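Local structure of venom allergen-like (VAL) 4 protein (Schistosoma mansoni, 4P27) at residues I74-A79 and L135-Y140; L39-L44 and I123-E128. The protein binds lipids as a secreted, glycosylated SCP/TAPS (CAP) family protein of a parasitic blood fluke, although it lacks the prototypical CAP motifs. All blocks are in the same frame, centred on the assembly; numbering follows the deposited sequence.

Contact 1: residues I74-A79 and L135-Y140; sequences IGQNLA and LIVCNY
Gln76 and Asn139 sit across from each other as a non-hydrogen-bonded pair of two antiparallel strands, and their side chains run side by side in the same direction. With CG anti to its backbone N (chi1 -171°), the extended Gln76 chain passes alongside Asn139 and gives NE2 to Asn139 OD1 at 2.8 Å. The bond is nearly straight and uses a lone pair in the carbonyl plane, while the two amides are turned 31° apart. Each amide has a second partner: Gln76 OE1 accepts from Gln52 and Asn139 ND2 donates to the Leu45 carbonyl, so each is fixed in rotation. On the same face the branched ends of Leu78 and Val137 meet, CD2 to CG2 at 3.9 Å. Gly75-Tyr140, Asn77-Cys138 and Ala79-Ile136 each make two backbone bonds.

On the reverse face Tyr140 leans along the strands toward Asn77, whose side chain crosses it at about a right angle, amide and ring planes 64° apart. Gly75, lacking a side chain on this face, suits the ring, which comes edge-on to its backbone, Tyr140 CD1 3.6 Å from Gly75 O. Tyr140 OH bonds to His15, and Asn77 ND2 to the Asn111 carbonyl. The small methyl of Ala79 lets helix 84-93 lie close, touching Ala87 and Trp91; Ile136 also meets Ala87.

The strand 75-81 is an edge of the four-stranded sheet, with 133-141 inside it. Helix 43-54 packs on the Gln76, Leu78 and Asn139 face; helices 84-93, 110-115 and, at Tyr140, 6-22 cover the other, an alpha-beta-alpha sandwich as in CAP proteins.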
loop_
_atom_site.group_PDB
_atom_site.type_symbol
_atom_site.label_atom_id
_atom_site.label_comp_id
_atom_site.label_asym_id
_atom_site.label_seq_id
_atom_site.Cartn_x
_atom_site.Cartn_y
_atom_site.Cartn_z
ATOM N N ILE A 74 9.850 -6.997 -2.934
ATOM C CA ILE A 74 9.285 -5.664 -3.091
ATOM C C ILE A 74 7.801 -5.912 -3.413
ATOM O O ILE A 74 7.502 -6.716 -4.287
ATOM C CB ILE A 74 9.968 -4.912 -4.282
ATOM C CG1 ILE A 74 11.422 -4.499 -3.918
ATOM C CG2 ILE A 74 9.129 -3.678 -4.710
ATOM C CD1 ILE A 74 11.508 -3.432 -2.792
ATOM N N GLY A 75 6.878 -5.227 -2.732
ATOM C CA GLY A 75 5.506 -5.211 -3.203
ATOM C C GLY A 75 5.254 -3.861 -3.866
ATOM O O GLY A 75 5.999 -2.935 -3.667
ATOM N N GLN A 76 4.121 -3.716 -4.552
ATOM C CA GLN A 76 3.842 -2.478 -5.292
ATOM C C GLN A 76 2.331 -2.274 -5.374
ATOM O O GLN A 76 1.582 -3.221 -5.585
ATOM C CB GLN A 76 4.480 -2.541 -6.663
ATOM C CG GLN A 76 4.435 -1.213 -7.420
ATOM C CD GLN A 76 5.283 -1.304 -8.692
ATOM O OE1 GLN A 76 4.783 -1.798 -9.676
ATOM N NE2 GLN A 76 6.574 -0.987 -8.615
ATOM N N ASN A 77 1.891 -1.057 -5.158
ATOM C CA ASN A 77 0.495 -0.698 -5.438
ATOM C C ASN A 77 0.573 0.393 -6.525
ATOM O O ASN A 77 1.453 1.288 -6.483
ATOM C CB ASN A 77 -0.116 -0.024 -4.183
ATOM C CG ASN A 77 -0.612 -1.030 -3.158
ATOM O OD1 ASN A 77 -0.618 -2.216 -3.428
ATOM N ND2 ASN A 77 -0.990 -0.580 -1.962
ATOM N N LEU A 78 -0.350 0.333 -7.476
ATOM C CA LEU A 78 -0.407 1.312 -8.579
ATOM C C LEU A 78 -1.785 1.989 -8.619
ATOM O O LEU A 78 -2.853 1.392 -8.200
ATOM C CB LEU A 78 -0.210 0.596 -9.919
ATOM C CG LEU A 78 1.059 -0.188 -10.202
ATOM C CD1 LEU A 78 0.943 -0.951 -11.552
ATOM C CD2 LEU A 78 2.282 0.702 -10.218
ATOM N N ALA A 79 -1.822 3.260 -9.050
ATOM C CA ALA A 79 -3.138 3.925 -9.164
ATOM C C ALA A 79 -3.094 4.852 -10.394
ATOM O O ALA A 79 -2.034 5.388 -10.745
ATOM C CB ALA A 79 -3.524 4.673 -7.913
ATOM N N LEU A 135 -0.126 8.817 -12.680
ATOM C CA LEU A 135 0.346 7.483 -12.368
ATOM C C LEU A 135 1.039 7.550 -10.975
ATOM O O LEU A 135 2.027 8.243 -10.814
ATOM C CB LEU A 135 1.319 7.038 -13.440
ATOM C CG LEU A 135 1.813 5.574 -13.216
ATOM C CD1 LEU A 135 0.671 4.576 -13.006
ATOM C CD2 LEU A 135 2.516 5.171 -14.465
ATOM N N ILE A 136 0.427 6.925 -9.968
ATOM C CA ILE A 136 1.035 6.772 -8.630
ATOM C C ILE A 136 1.563 5.321 -8.398
ATOM O O ILE A 136 0.828 4.350 -8.694
ATOM C CB ILE A 136 -0.017 7.068 -7.601
ATOM C CG1 ILE A 136 -0.607 8.463 -7.894
ATOM C CG2 ILE A 136 0.560 6.929 -6.178
ATOM C CD1 ILE A 136 -2.001 8.605 -7.327
ATOM N N VAL A 137 2.846 5.206 -7.990
ATOM C CA VAL A 137 3.540 3.940 -7.736
ATOM C C VAL A 137 3.940 4.019 -6.269
ATOM O O VAL A 137 4.615 4.976 -5.919
ATOM C CB VAL A 137 4.789 3.801 -8.588
ATOM C CG1 VAL A 137 5.544 2.470 -8.331
ATOM C CG2 VAL A 137 4.401 3.937 -10.082
ATOM N N CYS A 138 3.476 3.074 -5.421
ATOM C CA CYS A 138 4.067 2.851 -4.059
ATOM C C CYS A 138 4.761 1.535 -4.062
ATOM O O CYS A 138 4.175 0.542 -4.556
ATOM C CB CYS A 138 3.020 2.827 -2.950
ATOM S SG CYS A 138 2.432 4.483 -2.508
ATOM N N ASN A 139 6.009 1.568 -3.591
ATOM C CA ASN A 139 6.826 0.378 -3.349
ATOM C C ASN A 139 6.898 0.130 -1.878
ATOM O O ASN A 139 6.936 1.078 -1.070
ATOM C CB ASN A 139 8.232 0.456 -3.920
ATOM C CG ASN A 139 8.228 0.458 -5.416
ATOM O OD1 ASN A 139 7.423 -0.234 -6.004
ATOM N ND2 ASN A 139 9.117 1.284 -6.061
ATOM N N TYR A 140 6.874 -1.162 -1.529
ATOM C CA TYR A 140 6.827 -1.600 -0.138
ATOM C C TYR A 140 7.919 -2.745 0.024
ATOM O O TYR A 140 8.085 -3.558 -0.851
ATOM C CB TYR A 140 5.491 -2.222 0.173
ATOM C CG TYR A 140 4.305 -1.315 -0.096
ATOM C CD1 TYR A 140 3.722 -1.240 -1.396
ATOM C CD2 TYR A 140 3.760 -0.492 0.949
ATOM C CE1 TYR A 140 2.620 -0.407 -1.653
ATOM C CE2 TYR A 140 2.628 0.342 0.686
ATOM C CZ TYR A 140 2.111 0.400 -0.617
ATOM O OH TYR A 140 1.030 1.199 -0.901
#

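Contact 2: residues L39-L44 and I123-E128; sequences LKWNKL and IGCGYE
A short parallel beta bridge, followed directly by the start of a helix, adds strand 40-41 to the CAP-family sheet as its outermost strand, beside 122-130. Trp41 pairs with Ile123, and two backbone bonds straddle the bridge: Ile123 N donates to Lys40 O at 3.0 Å, and Asn42 N donates to Ile123 O at 2.9 Å. The second is the more bent, 133° at the hydrogen, and the same Ile123 carbonyl also receives the CA-H of Trp41.

The indole carries most of the side-chain contact. A chi1 of -173° turns it away from its own backbone N and along strand 123-128, over that strand's backbone. Gly124 CA then lies 4.0 Å from the centroid of the six-membered ring, only 6° off the ring normal, a CH-pi contact over the face. Glycine suits this place because its bare CA can lie against the indole face, with the Asn42 carbonyl close by. Farther along, Trp41 CH2 reaches Cys125 CB at 3.8 Å, and the sulfur of Cys125 stands obliquely to the ring, a sulfur-aromatic contact. At the other end Ile123 CG2, lodged between its own backbone N and carbonyl carbon, touches Trp41 CE3 at 4.1 Å and Leu39 CD1 at 4.3 Å. The branched, apolar side chain of Ile123 thus meets both.

Asn42 is the N-cap of helix 43-54, its OD1 accepting from Leu45 N, a role suited to a short side chain with a carbonyl oxygen. Leu39 and Ile123 pack against His15 of helix 6-22, and Cys125 against Ile11 of that helix, while Trp41 also rests on Ala46. Beyond strand 122-130 lies strand 133-141, the next in the sheet.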
loop_
_atom_site.group_PDB
_atom_site.type_symbol
_atom_site.label_atom_id
_atom_site.label_comp_id
_atom_site.label_asym_id
_atom_site.label_seq_id
_atom_site.Cartn_x
_atom_site.Cartn_y
_atom_site.Cartn_z
ATOM N N LEU A 39 5.861 1.853 9.620
ATOM C CA LEU A 39 6.423 2.059 8.294
ATOM C C LEU A 39 7.489 3.115 8.373
ATOM O O LEU A 39 7.232 4.098 8.947
ATOM C CB LEU A 39 5.324 2.612 7.376
ATOM C CG LEU A 39 4.282 1.641 6.926
ATOM C CD1 LEU A 39 3.313 2.327 5.922
ATOM C CD2 LEU A 39 4.941 0.382 6.317
ATOM N N LYS A 40 8.622 2.957 7.715
ATOM C CA LYS A 40 9.572 4.045 7.549
ATOM C C LYS A 40 9.742 4.351 6.076
ATOM O O LYS A 40 9.804 3.450 5.261
ATOM C CB LYS A 40 10.940 3.617 8.083
ATOM C CG LYS A 40 10.927 3.560 9.596
ATOM C CD LYS A 40 12.015 2.643 10.151
ATOM C CE LYS A 40 13.086 2.290 9.124
ATOM N NZ LYS A 40 12.898 0.845 8.814
ATOM N N TRP A 41 9.809 5.624 5.740
ATOM C CA TRP A 41 9.974 6.029 4.364
ATOM C C TRP A 41 11.327 5.637 3.883
ATOM O O TRP A 41 12.233 5.681 4.642
ATOM C CB TRP A 41 9.882 7.551 4.292
ATOM C CG TRP A 41 9.867 8.034 2.880
ATOM C CD1 TRP A 41 10.936 8.476 2.148
ATOM C CD2 TRP A 41 8.726 8.089 2.019
ATOM N NE1 TRP A 41 10.510 8.851 0.864
ATOM C CE2 TRP A 41 9.156 8.635 0.778
ATOM C CE3 TRP A 41 7.370 7.780 2.190
ATOM C CZ2 TRP A 41 8.275 8.838 -0.316
ATOM C CZ3 TRP A 41 6.464 8.020 1.069
ATOM C CH2 TRP A 41 6.941 8.546 -0.125
ATOM N N ASN A 42 11.501 5.297 2.619
ATOM C CA ASN A 42 12.789 4.822 2.151
ATOM C C ASN A 42 13.052 5.431 0.804
ATOM O O ASN A 42 12.204 5.370 -0.111
ATOM C CB ASN A 42 12.823 3.339 1.982
ATOM C CG ASN A 42 14.152 2.860 1.413
ATOM O OD1 ASN A 42 14.397 2.781 0.210
ATOM N ND2 ASN A 42 15.010 2.452 2.313
ATOM N N LYS A 43 14.193 6.086 0.667
ATOM C CA LYS A 43 14.432 7.055 -0.442
ATOM C C LYS A 43 14.634 6.266 -1.706
ATOM O O LYS A 43 14.226 6.683 -2.782
ATOM C CB LYS A 43 15.730 7.841 -0.166
ATOM C CG LYS A 43 15.750 9.290 -0.589
ATOM C CD LYS A 43 15.916 10.198 0.628
ATOM C CE LYS A 43 17.267 10.895 0.616
ATOM N NZ LYS A 43 17.567 11.533 1.938
ATOM N N LEU A 44 15.308 5.116 -1.576
ATOM C CA LEU A 44 15.558 4.237 -2.707
ATOM C C LEU A 44 14.235 3.628 -3.305
ATOM O O LEU A 44 14.073 3.538 -4.562
ATOM C CB LEU A 44 16.530 3.106 -2.310
ATOM C CG LEU A 44 17.611 2.677 -3.305
ATOM C CD1 LEU A 44 18.200 1.314 -2.906
ATOM C CD2 LEU A 44 17.190 2.762 -4.796
ATOM N N ILE A 123 8.461 1.930 3.067
ATOM C CA ILE A 123 7.608 2.354 1.954
ATOM C C ILE A 123 8.314 3.498 1.186
ATOM O O ILE A 123 8.939 4.357 1.785
ATOM C CB ILE A 123 6.247 2.773 2.485
ATOM C CG1 ILE A 123 5.324 3.206 1.322
ATOM C CG2 ILE A 123 6.404 3.947 3.435
ATOM C CD1 ILE A 123 3.907 3.562 1.780
ATOM N N GLY A 124 8.231 3.537 -0.119
ATOM C CA GLY A 124 8.442 4.820 -0.782
ATOM C C GLY A 124 7.652 4.897 -2.087
ATOM O O GLY A 124 7.567 3.904 -2.806
ATOM N N CYS A 125 7.111 6.087 -2.377
ATOM C CA CYS A 125 6.119 6.328 -3.368
ATOM C C CYS A 125 6.583 7.481 -4.253
ATOM O O CYS A 125 7.335 8.379 -3.799
ATOM C CB CYS A 125 4.776 6.713 -2.678
ATOM S SG CYS A 125 4.192 5.328 -1.611
ATOM N N GLY A 126 6.080 7.478 -5.489
ATOM C CA GLY A 126 6.539 8.338 -6.553
ATOM C C GLY A 126 5.307 8.469 -7.434
ATOM O O GLY A 126 4.477 7.504 -7.577
ATOM N N TYR A 127 5.133 9.652 -8.017
ATOM C CA TYR A 127 3.987 9.835 -8.906
ATOM C C TYR A 127 4.271 10.842 -10.027
ATOM O O TYR A 127 5.181 11.621 -9.892
ATOM C CB TYR A 127 2.759 10.198 -8.147
ATOM C CG TYR A 127 2.838 11.484 -7.420
ATOM C CD1 TYR A 127 2.454 12.742 -8.051
ATOM C CD2 TYR A 127 3.300 11.512 -6.084
ATOM C CE1 TYR A 127 2.520 13.969 -7.318
ATOM C CE2 TYR A 127 3.393 12.703 -5.370
ATOM C CZ TYR A 127 3.020 13.938 -5.968
ATOM O OH TYR A 127 3.132 15.037 -5.129
ATOM N N GLU A 128 3.542 10.799 -11.135
ATOM C CA GLU A 128 3.874 11.710 -12.203
ATOM C C GLU A 128 2.577 12.080 -12.800
ATOM O O GLU A 128 1.648 11.253 -12.887
ATOM C CB GLU A 128 4.825 11.039 -13.224
ATOM C CG GLU A 128 5.058 11.796 -14.525
ATOM C CD GLU A 128 6.229 12.763 -14.369
ATOM O OE1 GLU A 128 6.439 13.191 -13.237
ATOM O OE2 GLU A 128 6.934 13.092 -15.360
#

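How the contacts relate
Contacts 1 and 2 belong to one sheet and together span its width, from edge strand 75-81 to edge strand 40-41. Strands 133-141 and 122-130 stand side by side between those edges, joined by backbone bonds such as Val137 N to Gly126 O and by the Cys125-Cys138 disulfide, which ties the two contacts covalently. Contact 1 is buried near the centre of the chain: a long antiparallel pairing with amide groups and a tyrosine hydroxyl that bond to each other or to residues of the surrounding helices. Contact 2, farther out and partly buried, has a single parallel bridge and relies on an aromatic face over glycine. Helix 43-54 starts in contact 2 and then covers one face of contact 1.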